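Local coordinates for germination protein (Bacillus megaterium, PDB 6O59) that forms the N-terminal domain of the A subunit of the spore germinant receptor GerK3 and probably takes part in sensing germinants, at residues A193-K196 with V197-I201. Sequence-based numbering, arbitrary orientation.
Sequences ANDK and VVKEI
The side chains of N194 and V197 cross at about a right angle where helix 195-206 begins. From N194, CB rests 3.7 Å from CG2 of V197, the methyl lying beside the backbone N of its own residue. CG passes the same methyl at 4.1 Å. With CG anti to its own backbone N (chi1 -171°), the amide swings back over the first turn, and OD1 accepts a weak, bent bond from K196 N at 2.9 Å (129°) and comes within 3.5 Å of V197 N. The carbonyl of N194 accepts from two amides further along: V198 N at 3.0 Å, in the carbonyl plane, and more weakly V197 N.

The next i to i+4 bond runs from K199 N to D195 O, 2.9 Å and almost straight at 174°. The two side chains run side by side in the same direction, but D195 OD1 stays 4.1 Å from K199 NZ, beyond salt-bridge range, so any attraction between the charges is probably modest. E200 N bonds K196 O, while the carboxylate of E200 turns to R204 further along the helix.

On the buried side, CG2 of V198 meets CB of A193 at 3.8 Å. Both residues touch Y188 of strand 182-189, and V197 and V198 reach I252 of the neighbouring strand, seating the first turn on the sheet. N194 is the N-cap of this alpha-helix, capping K196 N weakly.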
ATOM      1  N   ALA A 193     -14.926   4.611  -6.674  1.00 80.10           N
ATOM      2  CA  ALA A 193     -15.436   3.448  -7.384  1.00 79.98           C
ATOM      3  C   ALA A 193     -16.789   3.012  -6.816  1.00 89.26           C
ATOM      4  O   ALA A 193     -16.997   3.068  -5.597  1.00 91.12           O
ATOM      5  CB  ALA A 193     -14.444   2.303  -7.303  1.00 78.73           C
ATOM      6  N   ASN A 194     -17.713   2.598  -7.708  1.00 87.05           N
ATOM      7  CA  ASN A 194     -19.029   2.090  -7.319  1.00 89.80           C
ATOM      8  C   ASN A 194     -18.858   0.712  -6.697  1.00 92.89           C
ATOM      9  O   ASN A 194     -18.216  -0.153  -7.302  1.00 90.02           O
ATOM     10  CB  ASN A 194     -19.950   2.020  -8.535  1.00 91.67           C
ATOM     11  CG  ASN A 194     -21.378   1.719  -8.200  1.00114.86           C
ATOM     12  OD1 ASN A 194     -21.721   0.633  -7.741  1.00110.43           O
ATOM     13  ND2 ASN A 194     -22.242   2.683  -8.434  1.00111.90           N
ATOM     14  N   ASP A 195     -19.423   0.502  -5.505  1.00 92.04           N
ATOM     15  CA  ASP A 195     -19.288  -0.772  -4.800  1.00 93.02           C
ATOM     16  C   ASP A 195     -19.900  -1.937  -5.572  1.00 96.32           C
ATOM     17  O   ASP A 195     -19.283  -2.997  -5.614  1.00 94.87           O
ATOM     18  CB  ASP A 195     -19.863  -0.709  -3.376  1.00 98.98           C
ATOM     19  CG  ASP A 195     -18.885  -0.142  -2.367  1.00115.28           C
ATOM     20  OD1 ASP A 195     -17.708  -0.621  -2.333  1.00115.84           O
ATOM     21  OD2 ASP A 195     -19.282   0.774  -1.610  1.00121.20           O
ATOM     22  N   LYS A 196     -21.051  -1.731  -6.239  1.00 93.74           N
ATOM     23  CA  LYS A 196     -21.704  -2.779  -7.028  1.00 93.91           C
ATOM     24  C   LYS A 196     -20.808  -3.207  -8.217  1.00 94.17           C
ATOM     25  O   LYS A 196     -20.755  -4.394  -8.539  1.00 94.15           O
ATOM     26  CB  LYS A 196     -23.103  -2.337  -7.494  1.00 98.67           C
ATOM     27  CG  LYS A 196     -24.026  -1.949  -6.335  1.00117.60           C
ATOM     28  CD  LYS A 196     -25.486  -1.731  -6.739  1.00134.68           C
ATOM     29  CE  LYS A 196     -25.839  -0.276  -6.959  1.00145.30           C
ATOM     30  NZ  LYS A 196     -27.308  -0.088  -7.120  1.00152.71           N
ATOM     31  N   VAL A 197     -20.046  -2.261  -8.800  1.00 87.62           N
ATOM     32  CA  VAL A 197     -19.111  -2.519  -9.908  1.00 83.79           C
ATOM     33  C   VAL A 197     -17.889  -3.301  -9.371  1.00 87.14           C
ATOM     34  O   VAL A 197     -17.430  -4.247 -10.024  1.00 86.72           O
ATOM     35  CB  VAL A 197     -18.700  -1.200 -10.631  1.00 84.40           C
ATOM     36  CG1 VAL A 197     -17.610  -1.431 -11.663  1.00 80.91           C
ATOM     37  CG2 VAL A 197     -19.900  -0.532 -11.282  1.00 85.87           C
ATOM     38  N   VAL A 198     -17.387  -2.917  -8.175  1.00 82.62           N
ATOM     39  CA  VAL A 198     -16.235  -3.562  -7.543  1.00 80.82           C
ATOM     40  C   VAL A 198     -16.596  -5.018  -7.205  1.00 87.02           C
ATOM     41  O   VAL A 198     -15.858  -5.929  -7.604  1.00 85.54           O
ATOM     42  CB  VAL A 198     -15.709  -2.776  -6.311  1.00 84.35           C
ATOM     43  CG1 VAL A 198     -14.640  -3.569  -5.556  1.00 83.41           C
ATOM     44  CG2 VAL A 198     -15.155  -1.415  -6.727  1.00 82.36           C
ATOM     45  N   LYS A 199     -17.747  -5.231  -6.527  1.00 86.73           N
ATOM     46  CA  LYS A 199     -18.239  -6.561  -6.137  1.00 89.05           C
ATOM     47  C   LYS A 199     -18.375  -7.487  -7.354  1.00 91.53           C
ATOM     48  O   LYS A 199     -17.986  -8.649  -7.269  1.00 91.04           O
ATOM     49  CB  LYS A 199     -19.606  -6.490  -5.390  1.00 96.52           C
ATOM     50  CG  LYS A 199     -19.722  -5.579  -4.141  1.00121.27           C
ATOM     51  CD  LYS A 199     -18.628  -5.729  -3.060  1.00138.52           C
ATOM     52  CE  LYS A 199     -17.683  -4.538  -3.006  1.00150.98           C
ATOM     53  NZ  LYS A 199     -16.826  -4.580  -1.795  1.00158.62           N
ATOM     54  N   GLU A 200     -18.898  -6.962  -8.482  1.00 88.09           N
ATOM     55  CA  GLU A 200     -19.096  -7.724  -9.714  1.00 87.70           C
ATOM     56  C   GLU A 200     -17.789  -8.083 -10.401  1.00 88.99           C
ATOM     57  O   GLU A 200     -17.651  -9.214 -10.864  1.00 89.37           O
ATOM     58  CB  GLU A 200     -20.017  -6.985 -10.693  1.00 89.49           C
ATOM     59  CG  GLU A 200     -21.500  -7.169 -10.381  1.00106.14           C
ATOM     60  CD  GLU A 200     -21.991  -8.577 -10.076  1.00127.08           C
ATOM     61  OE1 GLU A 200     -21.658  -9.511 -10.844  1.00124.08           O
ATOM     62  OE2 GLU A 200     -22.706  -8.744  -9.063  1.00115.03           O
ATOM     63  N   ILE A 201     -16.833  -7.144 -10.469  1.00 81.99           N
ATOM     64  CA  ILE A 201     -15.548  -7.404 -11.116  1.00 78.72           C
ATOM     65  C   ILE A 201     -14.743  -8.450 -10.299  1.00 83.35           C
ATOM     66  O   ILE A 201     -14.179  -9.377 -10.891  1.00 82.54           O
ATOM     67  CB  ILE A 201     -14.780  -6.083 -11.359  1.00 78.28           C
ATOM     68  CG1 ILE A 201     -15.463  -5.288 -12.515  1.00 77.56           C
ATOM     69  CG2 ILE A 201     -13.283  -6.354 -11.636  1.00 75.60           C
ATOM     70  CD1 ILE A 201     -15.003  -3.909 -12.759  1.00 74.46           C
TER